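Local coordinates for protein piwi (Drosophila melanogaster, PDB 6KR6) that binds piRNAs and, as an Argonaute-family protein, mediates the piRNA-guided repression of transposable elements, at residues A[567-581]-A[593-606]. Numbering follows the deposited sequence.
Sequences MIELPLSGLMTIGFD and YGALIASMDLQQNS. With ZN (zinc ion), chain N.
Ala-595 N donates to Asp-581 O over 2.9 Å, and Asp-581 N returns a bond to Ala-595 O. This is one rung of the antiparallel hairpin that opens the RNase H-like fold of the Piwi domain. Here the pairing fixes the backbone of Asp-581, probably catalytic, whose two carboxylate oxygens both bind zinc, a metal shared with Asp-652. Small Ala-595 and branched Ile-597 lie on the same sheet face as Asp-581, packed against helix 779-795. On the other face Ile-578 CG2 meets Leu-596 CD1 at 3.6 Å, while the extended Met-576 chain carries CE to 3.5 Å from Ala-598 CB. Phe-580 brings ring atom CE1 to 4.0 Å from Gly-594 CA, a position suited to a residue without a side chain. At the end of the ladder Ser-599 N still donates to Thr-577 O, but its hydroxyl, not its carbonyl, accepts the return bond: OG sits between the backbone N and the carbonyl carbon (chi1 86°), which turns it toward Thr-577 N, 3.0 Å away and almost straight at 177°. In loop 569-574, Gly-574 N gives Asp-601 OD1 a weak bond (3.4 Å), and an alanine in place of Asp-601 would probably leave that buried amide without this acceptor. Alongside, Ser-573 OG donates to Gln-603 OE1, 3.2 Å away. Beyond this polar patch, Leu-570 crosses Leu-602 obliquely, its CD2 methyl 3.7 Å from Leu-602 CB.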
# COMPACT_ATOMS: atom_id res chain seq x y z
N MET A 567 -25.75 7.79 8.42
CA MET A 567 -25.11 8.99 7.92
C MET A 567 -24.36 9.67 9.06
O MET A 567 -24.64 9.44 10.24
CB MET A 567 -26.14 9.94 7.27
CG MET A 567 -25.62 11.29 6.76
SD MET A 567 -24.21 11.24 5.65
CE MET A 567 -24.70 9.98 4.48
N ILE A 568 -23.38 10.49 8.69
CA ILE A 568 -22.56 11.22 9.64
C ILE A 568 -23.05 12.66 9.69
O ILE A 568 -23.70 13.16 8.77
CB ILE A 568 -21.07 11.13 9.25
CG1 ILE A 568 -20.17 11.74 10.32
CG2 ILE A 568 -20.83 11.80 7.90
CD1 ILE A 568 -20.33 11.12 11.68
N GLU A 569 -22.76 13.34 10.80
CA GLU A 569 -23.01 14.78 10.91
C GLU A 569 -22.01 15.52 10.04
O GLU A 569 -20.81 15.52 10.32
CB GLU A 569 -22.92 15.22 12.36
CG GLU A 569 -24.09 14.77 13.23
CD GLU A 569 -23.94 15.22 14.67
OE1 GLU A 569 -22.79 15.27 15.16
OE2 GLU A 569 -24.96 15.52 15.32
N LEU A 570 -22.50 16.17 8.98
CA LEU A 570 -21.63 16.80 7.97
C LEU A 570 -21.92 18.29 7.88
O LEU A 570 -22.92 18.70 7.27
CB LEU A 570 -21.84 16.13 6.61
CG LEU A 570 -21.05 16.69 5.43
CD1 LEU A 570 -19.55 16.54 5.66
CD2 LEU A 570 -21.46 16.00 4.14
N PRO A 571 -21.07 19.15 8.47
CA PRO A 571 -21.31 20.60 8.42
C PRO A 571 -20.67 21.27 7.21
O PRO A 571 -19.84 22.18 7.33
CB PRO A 571 -20.68 21.07 9.74
CG PRO A 571 -19.52 20.13 9.93
CD PRO A 571 -19.95 18.80 9.36
N LEU A 572 -21.06 20.82 6.02
CA LEU A 572 -20.57 21.40 4.78
C LEU A 572 -21.65 21.31 3.71
O LEU A 572 -22.38 20.32 3.64
CB LEU A 572 -19.29 20.71 4.29
CG LEU A 572 -17.97 21.28 4.82
CD1 LEU A 572 -16.79 20.54 4.23
CD2 LEU A 572 -17.88 22.77 4.51
N SER A 573 -21.75 22.35 2.89
CA SER A 573 -22.79 22.46 1.87
C SER A 573 -22.17 22.30 0.48
O SER A 573 -21.12 22.88 0.20
CB SER A 573 -23.51 23.81 1.97
OG SER A 573 -24.05 24.01 3.26
N GLY A 574 -22.83 21.53 -0.37
CA GLY A 574 -22.37 21.33 -1.73
C GLY A 574 -21.02 20.65 -1.85
O GLY A 574 -20.21 21.04 -2.70
N LEU A 575 -20.76 19.64 -1.03
CA LEU A 575 -19.50 18.92 -1.04
C LEU A 575 -19.68 17.58 -1.74
O LEU A 575 -20.61 16.82 -1.41
CB LEU A 575 -18.97 18.71 0.38
CG LEU A 575 -17.96 17.58 0.59
CD1 LEU A 575 -16.68 17.81 -0.21
CD2 LEU A 575 -17.63 17.43 2.07
N MET A 576 -18.80 17.29 -2.69
CA MET A 576 -18.74 16.00 -3.36
C MET A 576 -17.42 15.34 -3.00
O MET A 576 -16.35 15.90 -3.29
CB MET A 576 -18.89 16.16 -4.87
CG MET A 576 -18.36 15.00 -5.69
SD MET A 576 -19.08 15.03 -7.34
CE MET A 576 -17.90 14.05 -8.26
N THR A 577 -17.49 14.18 -2.37
CA THR A 577 -16.30 13.42 -1.99
C THR A 577 -16.07 12.33 -3.03
O THR A 577 -16.97 11.54 -3.32
CB THR A 577 -16.46 12.80 -0.61
OG1 THR A 577 -17.00 13.77 0.30
CG2 THR A 577 -15.11 12.34 -0.08
N ILE A 578 -14.86 12.29 -3.59
CA ILE A 578 -14.51 11.32 -4.61
C ILE A 578 -13.44 10.39 -4.07
O ILE A 578 -12.48 10.82 -3.43
CB ILE A 578 -14.01 12.00 -5.90
CG1 ILE A 578 -14.96 13.10 -6.35
CG2 ILE A 578 -13.86 10.97 -7.01
CD1 ILE A 578 -14.47 13.84 -7.58
N GLY A 579 -13.62 9.10 -4.32
CA GLY A 579 -12.59 8.11 -4.09
C GLY A 579 -12.27 7.40 -5.39
O GLY A 579 -13.11 7.30 -6.29
N PHE A 580 -11.04 6.92 -5.50
CA PHE A 580 -10.57 6.30 -6.73
C PHE A 580 -9.50 5.28 -6.40
O PHE A 580 -8.60 5.56 -5.60
CB PHE A 580 -10.02 7.36 -7.70
CG PHE A 580 -9.40 6.79 -8.94
CD1 PHE A 580 -10.19 6.31 -9.97
CD2 PHE A 580 -8.02 6.77 -9.09
CE1 PHE A 580 -9.62 5.79 -11.12
CE2 PHE A 580 -7.44 6.25 -10.24
CZ PHE A 580 -8.24 5.77 -11.25
N ASP A 581 -9.60 4.09 -6.99
CA ASP A 581 -8.52 3.11 -6.85
C ASP A 581 -8.43 2.26 -8.10
O ASP A 581 -9.26 2.35 -9.01
CB ASP A 581 -8.69 2.24 -5.59
CG ASP A 581 -7.37 1.58 -5.16
OD1 ASP A 581 -6.37 1.72 -5.89
OD2 ASP A 581 -7.33 0.93 -4.09
N TYR A 593 -8.09 -2.04 -13.93
CA TYR A 593 -9.39 -1.39 -13.84
C TYR A 593 -9.35 -0.29 -12.79
O TYR A 593 -8.89 -0.52 -11.67
CB TYR A 593 -10.49 -2.41 -13.50
CG TYR A 593 -10.72 -3.42 -14.60
CD1 TYR A 593 -11.51 -3.11 -15.70
CD2 TYR A 593 -10.14 -4.68 -14.54
CE1 TYR A 593 -11.72 -4.03 -16.70
CE2 TYR A 593 -10.35 -5.60 -15.54
CZ TYR A 593 -11.14 -5.27 -16.62
OH TYR A 593 -11.35 -6.19 -17.63
N GLY A 594 -9.82 0.89 -13.17
CA GLY A 594 -9.94 2.02 -12.27
C GLY A 594 -11.38 2.31 -11.91
O GLY A 594 -12.23 2.47 -12.79
N ALA A 595 -11.65 2.35 -10.61
CA ALA A 595 -12.99 2.58 -10.08
C ALA A 595 -13.04 3.92 -9.36
O ALA A 595 -12.12 4.27 -8.61
CB ALA A 595 -13.40 1.45 -9.12
N LEU A 596 -14.13 4.65 -9.60
CA LEU A 596 -14.34 5.99 -9.07
C LEU A 596 -15.71 6.07 -8.42
O LEU A 596 -16.73 5.74 -9.05
CB LEU A 596 -14.21 7.05 -10.16
CG LEU A 596 -14.30 8.50 -9.70
CD1 LEU A 596 -13.07 9.28 -10.13
CD2 LEU A 596 -15.57 9.17 -10.23
N ILE A 597 -15.74 6.51 -7.16
CA ILE A 597 -16.95 6.66 -6.38
C ILE A 597 -17.09 8.14 -6.02
O ILE A 597 -16.10 8.81 -5.76
CB ILE A 597 -16.92 5.80 -5.10
CG1 ILE A 597 -16.29 4.43 -5.38
CG2 ILE A 597 -18.31 5.66 -4.51
CD1 ILE A 597 -17.04 3.60 -6.40
N ALA A 598 -18.33 8.63 -6.01
CA ALA A 598 -18.58 10.05 -5.81
C ALA A 598 -19.85 10.25 -5.00
O ALA A 598 -20.91 9.76 -5.38
CB ALA A 598 -18.69 10.78 -7.15
N SER A 599 -19.75 10.97 -3.89
CA SER A 599 -20.91 11.32 -3.09
C SER A 599 -21.66 12.48 -3.75
O SER A 599 -21.16 13.14 -4.66
CB SER A 599 -20.52 11.68 -1.67
OG SER A 599 -20.16 13.05 -1.57
N MET A 600 -22.88 12.74 -3.26
CA MET A 600 -23.78 13.73 -3.86
C MET A 600 -24.39 14.59 -2.75
O MET A 600 -25.59 14.49 -2.48
CB MET A 600 -24.87 13.05 -4.69
CG MET A 600 -24.34 12.11 -5.75
SD MET A 600 -25.02 12.49 -7.37
CE MET A 600 -23.62 12.09 -8.40
N ASP A 601 -23.56 15.44 -2.14
CA ASP A 601 -24.02 16.39 -1.13
C ASP A 601 -24.79 15.65 -0.02
O ASP A 601 -26.02 15.69 0.05
CB ASP A 601 -24.87 17.49 -1.77
CG ASP A 601 -25.05 18.69 -0.86
OD1 ASP A 601 -24.51 18.69 0.26
OD2 ASP A 601 -25.74 19.65 -1.29
N LEU A 602 -24.01 14.97 0.82
CA LEU A 602 -24.55 13.98 1.74
C LEU A 602 -25.56 14.55 2.72
O LEU A 602 -26.38 13.80 3.26
CB LEU A 602 -23.40 13.30 2.49
CG LEU A 602 -22.41 12.57 1.58
CD1 LEU A 602 -21.24 12.04 2.38
CD2 LEU A 602 -23.11 11.45 0.83
N GLN A 603 -25.54 15.87 2.96
CA GLN A 603 -26.50 16.44 3.89
C GLN A 603 -27.90 16.51 3.31
O GLN A 603 -28.87 16.67 4.07
CB GLN A 603 -26.04 17.84 4.34
CG GLN A 603 -25.93 18.87 3.23
CD GLN A 603 -25.50 20.23 3.75
OE1 GLN A 603 -25.62 21.24 3.05
NE2 GLN A 603 -25.00 20.26 4.98
N GLN A 604 -28.05 16.39 1.99
CA GLN A 604 -29.36 16.36 1.35
C GLN A 604 -29.63 15.01 0.69
O GLN A 604 -30.51 14.27 1.13
CB GLN A 604 -29.49 17.49 0.33
CG GLN A 604 -29.69 18.87 0.91
CD GLN A 604 -30.12 19.88 -0.14
OE1 GLN A 604 -30.49 19.51 -1.25
NE2 GLN A 604 -30.06 21.16 0.21
N ASN A 605 -28.88 14.68 -0.36
CA ASN A 605 -29.16 13.47 -1.13
C ASN A 605 -28.62 12.22 -0.44
O ASN A 605 -29.36 11.25 -0.25
CB ASN A 605 -28.56 13.60 -2.54
CG ASN A 605 -28.87 12.41 -3.42
OD1 ASN A 605 -29.70 11.56 -3.09
ND2 ASN A 605 -28.22 12.35 -4.58
N SER A 606 -27.34 12.23 -0.05
CA SER A 606 -26.73 11.13 0.69
C SER A 606 -26.77 9.82 -0.10
O SER A 606 -27.12 8.76 0.42
CB SER A 606 -27.38 10.96 2.06
OG SER A 606 -27.16 9.66 2.57
ZN ZN N . -5.30 0.93 -4.37